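Local coordinates for alpha-glucosidase (PDB 5HQA), which hydrolyses alpha-glucosides as a chloride-activated, calcium-containing member of glycoside hydrolase family 97 and binds acarbose, at residues Gly94-Val99 against Pro115-Leu120; Asn121-Thr126 against Val218-Ala223; Asp489-Ile494 against Met529-Pro534; Lys515-Tyr520 against Gln545-Val550. One frame throughout, in Å; residues are numbered along the deposited sequence. Where two conformers were deposited one is given.

Contact 1: Gly94-Val99 against Pro115-Leu120; sequences GGTYSV and PKQAGL
Gln117 meets Thr96 through its side-chain amide, which plays the part of a neighbouring strand's peptide group. NE2 of Gln117 donates to Thr96 O over 2.8 Å, in the carbonyl plane and almost straight (164° at the hydrogen), while OE1 of Gln117 takes the amide hydrogen of Thr96 N at 3.0 Å. The second proton of NE2 goes to Pro115 O, 3.0 Å away, and this third bond fixes the rotation of the amide. With chi1 at 57°, CG stands between the backbone N and the carbonyl carbon of Gln117, and the extended chain beyond it carries the amide to the strand edge. A glutamine suits the place because it brings donor and acceptor side by side.

The tight part lies here. Pro115 lays its ring against the strand, CD 3.4 Å from Thr96 O; having no N-H, the proline cannot offer that oxygen a backbone bond, and Gln117 supplies one instead. Thr96 serves both ways: its CG2 meets Pro115 CG at 3.8 Å, the side chains crossing at about a right angle, while OG1 bonds Phe87 O. Gly95, without a side chain, lets OE1 of Gln117 come within 3.3 Å of its CA. The other side is looser: a water donates to both Gly94 O (2.6 Å) and Gln117 OE1 (2.9 Å), and a type II turn exposes Ala118 and Gly119. Strand 95-104 pairs with strand 107-114 up to Ser98 and Glu113; beyond, a side chain mimics the missing peptide at the frayed end of a beta hairpin in an antiparallel sheet.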
loop_
_atom_site.group_PDB
_atom_site.type_symbol
_atom_site.label_atom_id
_atom_site.label_comp_id
_atom_site.label_asym_id
_atom_site.label_seq_id
_atom_site.Cartn_x
_atom_site.Cartn_y
_atom_site.Cartn_z
ATOM N N GLY A 94 -20.070 35.401 2.161
ATOM C CA GLY A 94 -20.529 34.354 3.043
ATOM C C GLY A 94 -20.567 33.011 2.341
ATOM O O GLY A 94 -20.152 32.853 1.191
ATOM N N GLY A 95 -21.079 32.025 3.062
ATOM C CA GLY A 95 -21.142 30.684 2.525
ATOM C C GLY A 95 -21.472 29.693 3.614
ATOM O O GLY A 95 -21.700 30.051 4.776
ATOM N N THR A 96 -21.515 28.430 3.213
ATOM C CA THR A 96 -21.784 27.376 4.170
ATOM C C THR A 96 -21.074 26.113 3.720
ATOM O O THR A 96 -20.885 25.873 2.522
ATOM C CB THR A 96 -23.291 27.131 4.339
ATOM O OG1 THR A 96 -23.507 26.157 5.369
ATOM C CG2 THR A 96 -23.912 26.636 3.037
ATOM N N TYR A 97 -20.646 25.328 4.699
ATOM C CA TYR A 97 -20.094 24.013 4.435
ATOM C C TYR A 97 -20.273 23.185 5.689
ATOM O O TYR A 97 -20.513 23.716 6.777
ATOM C CB TYR A 97 -18.623 24.064 4.003
ATOM C CG TYR A 97 -17.628 24.449 5.075
ATOM C CD1 TYR A 97 -17.264 25.777 5.265
ATOM C CD2 TYR A 97 -17.011 23.474 5.862
ATOM C CE1 TYR A 97 -16.324 26.133 6.230
ATOM C CE2 TYR A 97 -16.079 23.819 6.827
ATOM C CZ TYR A 97 -15.738 25.147 7.005
ATOM O OH TYR A 97 -14.809 25.485 7.957
ATOM N N SER A 98 -20.184 21.876 5.517
ATOM C CA SER A 98 -20.280 20.957 6.632
ATOM C C SER A 98 -19.026 20.105 6.693
ATOM O O SER A 98 -18.334 19.917 5.690
ATOM C CB SER A 98 -21.525 20.071 6.515
ATOM O OG SER A 98 -22.704 20.865 6.574
ATOM N N VAL A 99 -18.721 19.610 7.884
ATOM C CA VAL A 99 -17.677 18.612 8.064
ATOM C C VAL A 99 -18.312 17.413 8.753
ATOM O O VAL A 99 -19.002 17.567 9.769
ATOM C CB VAL A 99 -16.485 19.158 8.868
ATOM C CG1 VAL A 99 -15.388 18.116 8.935
ATOM C CG2 VAL A 99 -15.923 20.399 8.192
ATOM N N PRO A 115 -21.988 22.213 -0.007
ATOM C CA PRO A 115 -23.222 22.039 -0.775
ATOM C C PRO A 115 -23.347 23.073 -1.883
ATOM O O PRO A 115 -22.640 24.078 -1.925
ATOM C CB PRO A 115 -24.300 22.261 0.285
ATOM C CG PRO A 115 -23.695 23.353 1.141
ATOM C CD PRO A 115 -22.212 22.992 1.224
ATOM N N LYS A 116 -24.305 22.818 -2.771
ATOM C CA LYS A 116 -24.696 23.809 -3.764
ATOM C C LYS A 116 -25.067 25.120 -3.080
ATOM O O LYS A 116 -25.807 25.131 -2.091
ATOM C CB LYS A 116 -25.876 23.282 -4.585
ATOM C CG LYS A 116 -26.395 24.249 -5.639
ATOM C CD LYS A 116 -27.605 23.665 -6.351
ATOM C CE LYS A 116 -28.158 24.627 -7.380
ATOM N NZ LYS A 116 -29.426 24.094 -7.956
ATOM N N GLN A 117 -24.531 26.226 -3.599
ATOM C CA GLN A 117 -24.833 27.540 -3.049
ATOM C C GLN A 117 -24.493 28.605 -4.076
ATOM O O GLN A 117 -23.636 28.410 -4.941
ATOM C CB GLN A 117 -24.066 27.801 -1.753
ATOM C CG GLN A 117 -22.571 27.677 -1.890
ATOM C CD GLN A 117 -21.914 27.515 -0.541
ATOM O OE1 GLN A 117 -21.706 28.490 0.180
ATOM N NE2 GLN A 117 -21.607 26.274 -0.178
ATOM N N ALA A 118 -25.167 29.747 -3.946
ATOM C CA ALA A 118 -25.022 30.828 -4.909
ATOM C C ALA A 118 -23.567 31.272 -5.009
ATOM O O ALA A 118 -22.892 31.465 -3.993
ATOM C CB ALA A 118 -25.918 31.999 -4.507
ATOM N N GLY A 119 -23.078 31.404 -6.243
ATOM C CA GLY A 119 -21.720 31.835 -6.495
ATOM C C GLY A 119 -20.666 30.754 -6.414
ATOM O O GLY A 119 -19.488 31.050 -6.649
ATOM N N LEU A 120 -21.038 29.517 -6.080
ATOM C CA LEU A 120 -20.102 28.389 -6.049
ATOM C C LEU A 120 -20.227 27.657 -7.379
ATOM O O LEU A 120 -20.997 26.708 -7.515
ATOM C CB LEU A 120 -20.387 27.452 -4.882
ATOM C CG LEU A 120 -19.310 26.375 -4.693
ATOM C CD1 LEU A 120 -18.099 26.976 -3.996
ATOM C CD2 LEU A 120 -19.844 25.167 -3.934
HETATM O O HOH W 1 -20.236 30.908 -0.599
#

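Contact 2: Asn121-Thr126 against Val218-Ala223; sequences NNIEIT and VKKQGA
Val218 and Ile125 form an antiparallel hydrogen-bonded pair, and their side chains lie alongside each other, pointing the same way. The CD1 tip of Ile125 reaches CB of Val218 at 4.0 Å, brought there by a CG1 that sits anti to the carbonyl carbon (chi1 -62°). Beta-branched residues suit both places, since they favour extended backbone and offer a broad apolar flank. The backbones bond in both directions: Ile125 N gives to Val218 O at 2.8 Å, and Val218 N returns a longer bond of 3.2 Å to Ile125 O.

Lys220, two residues on, belongs to the next hydrogen-bonded pair, with Ile123. Its methylene CB packs against CD1 of Ile123 at 3.9 Å, while the chain bends at chi2 (-73°) and leads NZ off to a salt bridge with Asp191. A lysine thus lends an aliphatic root to the apolar face while its charge is carried to the aspartate. On the other face the side chains of Asn122 and Gln221 lie side by side, their amide planes 42° apart, NE2 of Gln221 donating to a lone pair of Asn122 OD1 at 2.8 Å.

Strand 122-134 has strand 30-42 as a further partner, and Ile123 and Ile125 touch Phe42 of that strand. Both isoleucines also reach Phe224 at the start of strand 224-234, a member of the second antiparallel sheet, whereas Tyr192 from a loop packs on Ile125 and Val218.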
loop_
_atom_site.group_PDB
_atom_site.type_symbol
_atom_site.label_atom_id
_atom_site.label_comp_id
_atom_site.label_asym_id
_atom_site.label_seq_id
_atom_site.Cartn_x
_atom_site.Cartn_y
_atom_site.Cartn_z
ATOM N N ASN A 121 -19.463 28.110 -8.370
ATOM C CA ASN A 121 -19.559 27.548 -9.709
ATOM C C ASN A 121 -18.271 26.803 -10.035
ATOM O O ASN A 121 -17.919 25.850 -9.334
ATOM C CB ASN A 121 -19.866 28.657 -10.707
ATOM C CG ASN A 121 -21.092 29.445 -10.301
ATOM O OD1 ASN A 121 -22.157 28.865 -10.070
ATOM N ND2 ASN A 121 -20.941 30.765 -10.160
ATOM N N ASN A 122 -17.558 27.212 -11.076
ATOM C CA ASN A 122 -16.289 26.567 -11.398
ATOM C C ASN A 122 -15.245 27.107 -10.442
ATOM O O ASN A 122 -14.892 28.287 -10.506
ATOM C CB ASN A 122 -15.898 26.825 -12.847
ATOM C CG ASN A 122 -16.872 26.213 -13.814
ATOM O OD1 ASN A 122 -17.181 25.021 -13.735
ATOM N ND2 ASN A 122 -17.393 27.032 -14.718
ATOM N N ILE A 123 -14.765 26.265 -9.537
ATOM C CA ILE A 123 -13.838 26.745 -8.526
ATOM C C ILE A 123 -12.540 25.964 -8.627
ATOM O O ILE A 123 -12.481 24.856 -9.168
ATOM C CB ILE A 123 -14.422 26.674 -7.099
ATOM C CG1 ILE A 123 -14.824 25.254 -6.740
ATOM C CG2 ILE A 123 -15.626 27.595 -6.966
ATOM C CD1 ILE A 123 -13.890 24.637 -5.768
ATOM N N GLU A 124 -11.481 26.581 -8.123
ATOM C CA GLU A 124 -10.162 25.967 -8.084
ATOM C C GLU A 124 -9.611 26.160 -6.682
ATOM O O GLU A 124 -9.301 27.288 -6.282
ATOM C CB GLU A 124 -9.240 26.578 -9.137
ATOM C CG GLU A 124 -9.760 26.388 -10.550
ATOM C CD GLU A 124 -8.836 26.970 -11.594
ATOM O OE1 GLU A 124 -8.275 26.192 -12.395
ATOM O OE2 GLU A 124 -8.658 28.204 -11.607
ATOM N N ILE A 125 -9.515 25.066 -5.929
ATOM C CA ILE A 125 -8.922 25.134 -4.603
ATOM C C ILE A 125 -7.426 25.371 -4.744
ATOM O O ILE A 125 -6.734 24.652 -5.478
ATOM C CB ILE A 125 -9.201 23.846 -3.820
ATOM C CG1 ILE A 125 -10.699 23.654 -3.607
ATOM C CG2 ILE A 125 -8.437 23.839 -2.479
ATOM C CD1 ILE A 125 -11.025 22.271 -3.104
ATOM N N THR A 126 -6.921 26.389 -4.044
ATOM C CA THR A 126 -5.493 26.639 -3.986
ATOM C C THR A 126 -4.880 26.254 -2.651
ATOM O O THR A 126 -3.665 26.059 -2.586
ATOM C CB THR A 126 -5.192 28.115 -4.266
ATOM O OG1 THR A 126 -5.971 28.927 -3.380
ATOM C CG2 THR A 126 -5.554 28.461 -5.709
ATOM N N VAL A 218 -7.047 21.782 -6.867
ATOM C CA VAL A 218 -8.211 20.955 -7.192
ATOM C C VAL A 218 -9.207 21.770 -7.997
ATOM O O VAL A 218 -9.613 22.857 -7.572
ATOM C CB VAL A 218 -8.913 20.398 -5.939
ATOM C CG1 VAL A 218 -10.071 19.475 -6.359
ATOM C CG2 VAL A 218 -7.927 19.671 -5.030
ATOM N N LYS A 219 -9.635 21.226 -9.132
ATOM C CA LYS A 219 -10.674 21.824 -9.956
ATOM C C LYS A 219 -12.003 21.133 -9.671
ATOM O O LYS A 219 -12.100 19.904 -9.763
ATOM C CB LYS A 219 -10.308 21.697 -11.435
ATOM C CG LYS A 219 -8.945 22.289 -11.786
ATOM C CD LYS A 219 -8.514 21.924 -13.208
ATOM C CE LYS A 219 -7.167 22.536 -13.558
ATOM N NZ LYS A 219 -6.697 22.118 -14.909
ATOM N N LYS A 220 -13.020 21.917 -9.314
ATOM C CA LYS A 220 -14.359 21.400 -9.077
ATOM C C LYS A 220 -15.379 22.298 -9.765
ATOM O O LYS A 220 -15.130 23.476 -10.036
ATOM C CB LYS A 220 -14.690 21.315 -7.574
ATOM C CG LYS A 220 -13.843 20.321 -6.785
ATOM C CD LYS A 220 -14.232 18.874 -7.100
ATOM C CE LYS A 220 -13.577 17.914 -6.117
ATOM N NZ LYS A 220 -14.030 16.511 -6.339
ATOM N N GLN A 221 -16.543 21.732 -10.048
ATOM C CA GLN A 221 -17.674 22.510 -10.533
ATOM C C GLN A 221 -18.817 22.333 -9.544
ATOM O O GLN A 221 -19.393 21.244 -9.442
ATOM C CB GLN A 221 -18.078 22.073 -11.933
ATOM C CG GLN A 221 -19.189 22.911 -12.509
ATOM C CD GLN A 221 -19.546 22.479 -13.910
ATOM O OE1 GLN A 221 -20.275 21.497 -14.103
ATOM N NE2 GLN A 221 -19.026 23.198 -14.903
ATOM N N GLY A 222 -19.130 23.389 -8.801
ATOM C CA GLY A 222 -20.266 23.339 -7.899
ATOM C C GLY A 222 -19.966 22.552 -6.635
ATOM O O GLY A 222 -18.821 22.446 -6.198
ATOM N N ALA A 223 -21.022 22.005 -6.041
ATOM C CA ALA A 223 -20.891 21.269 -4.790
ATOM C C ALA A 223 -19.816 20.198 -4.901
ATOM O O ALA A 223 -19.668 19.546 -5.937
ATOM C CB ALA A 223 -22.230 20.630 -4.414
#

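Contact 3: Asp489-Ile494 against Met529-Pro534; sequences DFTPGI and MAADLP
Ala531 N donates to Pro492 O at 3.1 Å, the direct hydrogen bond between the two segments, with the donor nearly in line with the carbonyl (C=O...N 164°). The same oxygen lies close to Met529 O, also an acceptor, which is satisfied by the hydroxyl of Tyr520. A second polar link runs through one buried water: it donates to Asp489 OD1 at 2.7 Å and accepts from Thr491 N and Met529 N, so two backbone amides are satisfied at once. Asp489 is held in turn by Tyr266, His436 and Asn434, its carboxylate suiting a place ringed by donors. Asp532 OD2 likewise accepts from Phe495 N and Asp496 N.

Met529 ends strand 527-529, an outer member of the parallel sheet, and Asp489 pairs by backbone with Arg454, the last residue of outer strand 451-454. The contact thus links the two outer strands of the sheet, consistent with closure of the TIM barrel of this family.

Backbone shape selects Gly493: at its phi of 94° a side chain would jam against the carbonyl oxygen of Pro492.

The apolar contacts use small or slender groups. Thr491 and Met529 lie side by side, CG2 of the threonine 3.7 Å from SD. Ala531 has a methyl small enough to lie 3.4 Å from both Thr491 O and Pro492 O, and CD1 of Ile494 reaches that methyl at 3.9 Å. Asp532 lies across Ile494 at about a right angle. The side chain of Thr491 stands about 6 Å from those of the calcium ligands Glu455 and Glu461, and about 6 Å from the bound inhibitor.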
loop_
_atom_site.group_PDB
_atom_site.type_symbol
_atom_site.label_atom_id
_atom_site.label_comp_id
_atom_site.label_asym_id
_atom_site.label_seq_id
_atom_site.Cartn_x
_atom_site.Cartn_y
_atom_site.Cartn_z
ATOM N N ASP A 489 2.846 -4.758 -3.271
ATOM C CA ASP A 489 3.590 -5.698 -4.112
ATOM C C ASP A 489 5.082 -5.499 -3.838
ATOM O O ASP A 489 5.785 -4.772 -4.543
ATOM C CB ASP A 489 3.248 -5.462 -5.585
ATOM C CG ASP A 489 3.887 -6.489 -6.529
ATOM O OD1 ASP A 489 3.887 -7.704 -6.200
ATOM O OD2 ASP A 489 4.367 -6.076 -7.623
ATOM N N PHE A 490 5.572 -6.158 -2.778
ATOM C CA PHE A 490 6.968 -6.018 -2.354
ATOM C C PHE A 490 7.922 -6.893 -3.168
ATOM O O PHE A 490 9.125 -6.595 -3.232
ATOM C CB PHE A 490 7.090 -6.366 -0.861
ATOM C CG PHE A 490 8.477 -6.170 -0.299
ATOM C CD1 PHE A 490 8.859 -4.939 0.219
ATOM C CD2 PHE A 490 9.400 -7.216 -0.299
ATOM C CE1 PHE A 490 10.143 -4.746 0.724
ATOM C CE2 PHE A 490 10.693 -7.034 0.200
ATOM C CZ PHE A 490 11.062 -5.794 0.710
ATOM N N THR A 491 7.400 -7.937 -3.816
ATOM C CA THR A 491 8.095 -9.048 -4.476
ATOM C C THR A 491 9.078 -9.708 -3.507
ATOM O O THR A 491 10.299 -9.602 -3.673
ATOM C CB THR A 491 8.784 -8.612 -5.786
ATOM O OG1 THR A 491 9.974 -7.861 -5.529
ATOM C CG2 THR A 491 7.839 -7.772 -6.651
ATOM N N PRO A 492 8.581 -10.431 -2.503
ATOM C CA PRO A 492 9.459 -11.109 -1.546
ATOM C C PRO A 492 10.081 -12.365 -2.153
ATOM O O PRO A 492 9.828 -12.730 -3.302
ATOM C CB PRO A 492 8.505 -11.460 -0.406
ATOM C CG PRO A 492 7.209 -11.686 -1.094
ATOM C CD PRO A 492 7.158 -10.652 -2.187
ATOM N N GLY A 493 10.917 -13.029 -1.353
ATOM C CA GLY A 493 11.338 -14.382 -1.682
ATOM C C GLY A 493 12.643 -14.527 -2.442
ATOM O O GLY A 493 12.776 -15.433 -3.269
ATOM N N ILE A 494 13.628 -13.676 -2.176
ATOM C CA ILE A 494 14.936 -13.848 -2.805
ATOM C C ILE A 494 15.711 -14.906 -2.028
ATOM O O ILE A 494 15.950 -14.761 -0.823
ATOM C CB ILE A 494 15.710 -12.519 -2.874
ATOM C CG1 ILE A 494 14.998 -11.529 -3.801
ATOM C CG2 ILE A 494 17.138 -12.747 -3.372
ATOM C CD1 ILE A 494 14.847 -12.033 -5.236
ATOM N N MET A 529 4.646 -12.276 -5.191
ATOM C CA MET A 529 5.631 -12.815 -6.110
ATOM C C MET A 529 6.605 -13.701 -5.360
ATOM O O MET A 529 6.963 -13.418 -4.217
ATOM C CB MET A 529 6.391 -11.692 -6.816
ATOM C CG MET A 529 7.111 -12.162 -8.060
ATOM S SD MET A 529 7.941 -10.758 -8.830
ATOM C CE MET A 529 8.393 -11.481 -10.412
ATOM N N ALA A 530 7.004 -14.788 -6.002
ATOM C CA ALA A 530 8.263 -15.448 -5.680
ATOM C C ALA A 530 9.259 -14.842 -6.656
ATOM O O ALA A 530 9.324 -15.238 -7.820
ATOM C CB ALA A 530 8.159 -16.964 -5.807
ATOM N N ALA A 531 10.013 -13.849 -6.183
ATOM C CA ALA A 531 10.726 -12.926 -7.056
ATOM C C ALA A 531 11.991 -13.502 -7.681
ATOM O O ALA A 531 12.481 -12.933 -8.667
ATOM C CB ALA A 531 11.093 -11.665 -6.270
ATOM N N ASP A 532 12.539 -14.599 -7.155
ATOM C CA ASP A 532 13.873 -15.010 -7.573
ATOM C C ASP A 532 13.838 -15.787 -8.890
ATOM O O ASP A 532 12.782 -16.170 -9.400
ATOM C CB ASP A 532 14.528 -15.865 -6.493
ATOM C CG ASP A 532 16.032 -15.690 -6.436
ATOM O OD1 ASP A 532 16.637 -15.245 -7.442
ATOM O OD2 ASP A 532 16.616 -16.014 -5.377
ATOM N N LEU A 533 15.028 -16.029 -9.433
ATOM C CA LEU A 533 15.156 -16.901 -10.590
ATOM C C LEU A 533 14.744 -18.321 -10.207
ATOM O O LEU A 533 15.089 -18.793 -9.117
ATOM C CB LEU A 533 16.599 -16.903 -11.100
ATOM C CG LEU A 533 17.263 -15.534 -11.280
ATOM C CD1 LEU A 533 18.699 -15.694 -11.778
ATOM C CD2 LEU A 533 16.452 -14.703 -12.238
ATOM N N PRO A 534 14.017 -19.032 -11.077
ATOM C CA PRO A 534 13.593 -20.404 -10.731
ATOM C C PRO A 534 14.719 -21.304 -10.240
ATOM O O PRO A 534 14.523 -22.047 -9.269
ATOM C CB PRO A 534 12.988 -20.911 -12.046
ATOM C CG PRO A 534 12.451 -19.653 -12.689
ATOM C CD PRO A 534 13.464 -18.587 -12.368
HETATM O O HOH W 2 4.766 -9.339 -4.269
#

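Contact 4: Lys515-Tyr520 against Gln545-Val550; sequences KQLALY and QFIQDV
Tyr520 projects from its helix into a hollow formed by Phe546, Ile547 and Val550, in a packing of neighbouring helices that fits the outer layer of a TIM barrel. The axes of the segments run almost parallel, 6° apart and 9.9 Å from each other, helix 513-522 leading into strand 527-529 and helix 541-549 coming after it, beyond the short helix 534-538. Leu517 and Tyr520, one turn apart, make the bumps on one side; Phe546, Ile547 and Val550 line the other.

The base of the tyrosine rests on Val550, whose CG1 approaches Tyr520 CB at 3.9 Å, and the far part of the ring lies obliquely against Ile547, CE2 to CD1 being 3.8 Å. An aromatic side chain is long enough to span both, and its hydroxyl continues past the isoleucine to Met529. Leu517 packs beside it: its branch CD2 meets Ile547 CG1 at 3.8 Å, the two side chains crossing at about a right angle. Ile547 thus touches both, its CG1 shared by leucine and tyrosine.

Phe546 has CG opposite its backbone N (chi1 -177°), which swings the ring towards the first helix. Val550 CB covers part of one ring face, and Ala655 of the C-terminal sheet touches both Phe546 and Leu517. Obliquely to the ring, CE2 of Phe546 comes within 3.5 Å of Leu517 O, the carbonyl oxygen that also accepts Tyr520 N.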
loop_
_atom_site.group_PDB
_atom_site.type_symbol
_atom_site.label_atom_id
_atom_site.label_comp_id
_atom_site.label_asym_id
_atom_site.label_seq_id
_atom_site.Cartn_x
_atom_site.Cartn_y
_atom_site.Cartn_z
ATOM N N LYS A 515 14.008 -14.596 6.981
ATOM C CA LYS A 515 13.273 -13.335 6.894
ATOM C C LYS A 515 12.573 -13.207 5.543
ATOM O O LYS A 515 11.455 -12.680 5.461
ATOM C CB LYS A 515 14.217 -12.156 7.144
ATOM C CG LYS A 515 13.553 -10.781 6.971
ATOM C CD LYS A 515 14.325 -9.715 7.736
ATOM C CE LYS A 515 13.843 -8.309 7.414
ATOM N NZ LYS A 515 14.737 -7.312 8.073
ATOM N N GLN A 516 13.204 -13.707 4.472
ATOM C CA GLN A 516 12.551 -13.688 3.166
ATOM C C GLN A 516 11.269 -14.510 3.175
ATOM O O GLN A 516 10.286 -14.140 2.524
ATOM C CB GLN A 516 13.501 -14.200 2.085
ATOM C CG GLN A 516 14.663 -13.262 1.784
ATOM C CD GLN A 516 14.193 -11.921 1.258
ATOM O OE1 GLN A 516 13.400 -11.855 0.312
ATOM N NE2 GLN A 516 14.649 -10.843 1.894
ATOM N N LEU A 517 11.257 -15.630 3.910
ATOM C CA LEU A 517 10.036 -16.428 4.017
ATOM C C LEU A 517 8.974 -15.704 4.840
ATOM O O LEU A 517 7.785 -15.715 4.490
ATOM C CB LEU A 517 10.352 -17.783 4.643
ATOM C CG LEU A 517 11.355 -18.650 3.892
ATOM C CD1 LEU A 517 11.611 -19.931 4.662
ATOM C CD2 LEU A 517 10.834 -18.953 2.497
ATOM N N ALA A 518 9.390 -15.072 5.937
ATOM C CA ALA A 518 8.449 -14.380 6.809
ATOM C C ALA A 518 7.677 -13.288 6.073
ATOM O O ALA A 518 6.538 -12.974 6.448
ATOM C CB ALA A 518 9.200 -13.787 8.000
ATOM N N LEU A 519 8.272 -12.696 5.028
ATOM C CA LEU A 519 7.608 -11.602 4.317
ATOM C C LEU A 519 6.240 -12.006 3.784
ATOM O O LEU A 519 5.357 -11.154 3.639
ATOM C CB LEU A 519 8.473 -11.118 3.159
ATOM C CG LEU A 519 9.828 -10.522 3.521
ATOM C CD1 LEU A 519 10.548 -10.047 2.259
ATOM C CD2 LEU A 519 9.659 -9.385 4.522
ATOM N N TYR A 520 6.046 -13.288 3.460
ATOM C CA TYR A 520 4.780 -13.714 2.875
ATOM C C TYR A 520 3.630 -13.607 3.859
ATOM O O TYR A 520 2.467 -13.597 3.440
ATOM C CB TYR A 520 4.901 -15.151 2.335
ATOM C CG TYR A 520 5.736 -15.190 1.075
ATOM C CD1 TYR A 520 5.148 -15.029 -0.171
ATOM C CD2 TYR A 520 7.112 -15.323 1.139
ATOM C CE1 TYR A 520 5.905 -15.027 -1.325
ATOM C CE2 TYR A 520 7.883 -15.316 -0.012
ATOM C CZ TYR A 520 7.274 -15.170 -1.241
ATOM O OH TYR A 520 8.038 -15.157 -2.383
ATOM N N GLN A 545 9.357 -24.888 0.072
ATOM C CA GLN A 545 8.062 -25.470 0.420
ATOM C C GLN A 545 7.163 -24.466 1.141
ATOM O O GLN A 545 5.939 -24.487 0.952
ATOM C CB GLN A 545 8.256 -26.724 1.277
ATOM C CG GLN A 545 6.970 -27.512 1.503
ATOM C CD GLN A 545 6.414 -28.093 0.215
ATOM O OE1 GLN A 545 7.090 -28.852 -0.488
ATOM N NE2 GLN A 545 5.178 -27.732 -0.108
ATOM N N PHE A 546 7.734 -23.570 1.953
ATOM C CA PHE A 546 6.877 -22.589 2.612
ATOM C C PHE A 546 6.202 -21.677 1.598
ATOM O O PHE A 546 5.013 -21.363 1.729
ATOM C CB PHE A 546 7.644 -21.739 3.618
ATOM C CG PHE A 546 6.748 -20.787 4.353
ATOM C CD1 PHE A 546 5.926 -21.253 5.377
ATOM C CD2 PHE A 546 6.668 -19.449 3.982
ATOM C CE1 PHE A 546 5.058 -20.386 6.046
ATOM C CE2 PHE A 546 5.806 -18.580 4.643
ATOM C CZ PHE A 546 4.997 -19.053 5.675
ATOM N N ILE A 547 6.948 -21.226 0.586
ATOM C CA ILE A 547 6.365 -20.363 -0.434
ATOM C C ILE A 547 5.301 -21.117 -1.222
ATOM O O ILE A 547 4.256 -20.558 -1.576
ATOM C CB ILE A 547 7.468 -19.808 -1.354
ATOM C CG1 ILE A 547 8.473 -18.999 -0.536
ATOM C CG2 ILE A 547 6.863 -18.950 -2.459
ATOM C CD1 ILE A 547 9.604 -18.377 -1.373
ATOM N N GLN A 548 5.544 -22.399 -1.504
ATOM C CA GLN A 548 4.532 -23.198 -2.182
ATOM C C GLN A 548 3.276 -23.337 -1.341
ATOM O O GLN A 548 2.169 -23.390 -1.885
ATOM C CB GLN A 548 5.079 -24.580 -2.506
ATOM C CG GLN A 548 6.165 -24.586 -3.559
ATOM C CD GLN A 548 6.708 -25.977 -3.763
ATOM O OE1 GLN A 548 7.657 -26.380 -3.098
ATOM N NE2 GLN A 548 6.085 -26.734 -4.654
ATOM N N ASP A 549 3.426 -23.409 -0.014
ATOM C CA ASP A 549 2.276 -23.656 0.850
ATOM C C ASP A 549 1.475 -22.391 1.140
ATOM O O ASP A 549 0.252 -22.464 1.306
ATOM C CB ASP A 549 2.719 -24.266 2.184
ATOM C CG ASP A 549 3.137 -25.727 2.074
ATOM O OD1 ASP A 549 2.978 -26.354 0.996
ATOM O OD2 ASP A 549 3.614 -26.254 3.104
ATOM N N VAL A 550 2.125 -21.235 1.220
ATOM C CA VAL A 550 1.501 -20.097 1.895
ATOM C C VAL A 550 0.398 -19.498 1.022
ATOM O O VAL A 550 0.589 -19.314 -0.189
ATOM C CB VAL A 550 2.559 -19.051 2.294
ATOM C CG1 VAL A 550 3.215 -18.385 1.061
ATOM C CG2 VAL A 550 1.970 -18.010 3.259
#

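How the contacts relate
From the N terminus, contact 1 comes first, closing a beta hairpin with 15 residues between the segments. The chain then passes directly from Leu120 into contact 2, which closes a longer loop of 91 residues; the two stand in series and touch where the loops joining the two N-terminal sheets pack together. Contacts 3 and 4 lie across the chain's centre, about 44 to 53 Å away between centres. Contact 3 closes 34 residues and contact 4 closes 24; their segments alternate, so they cross: 489-494, 515-520, 529-534, 545-550. Tyr520 and Gln516 of contact 4 reach contact 3, joining barrel loops near the sugar site to the helical layer outside.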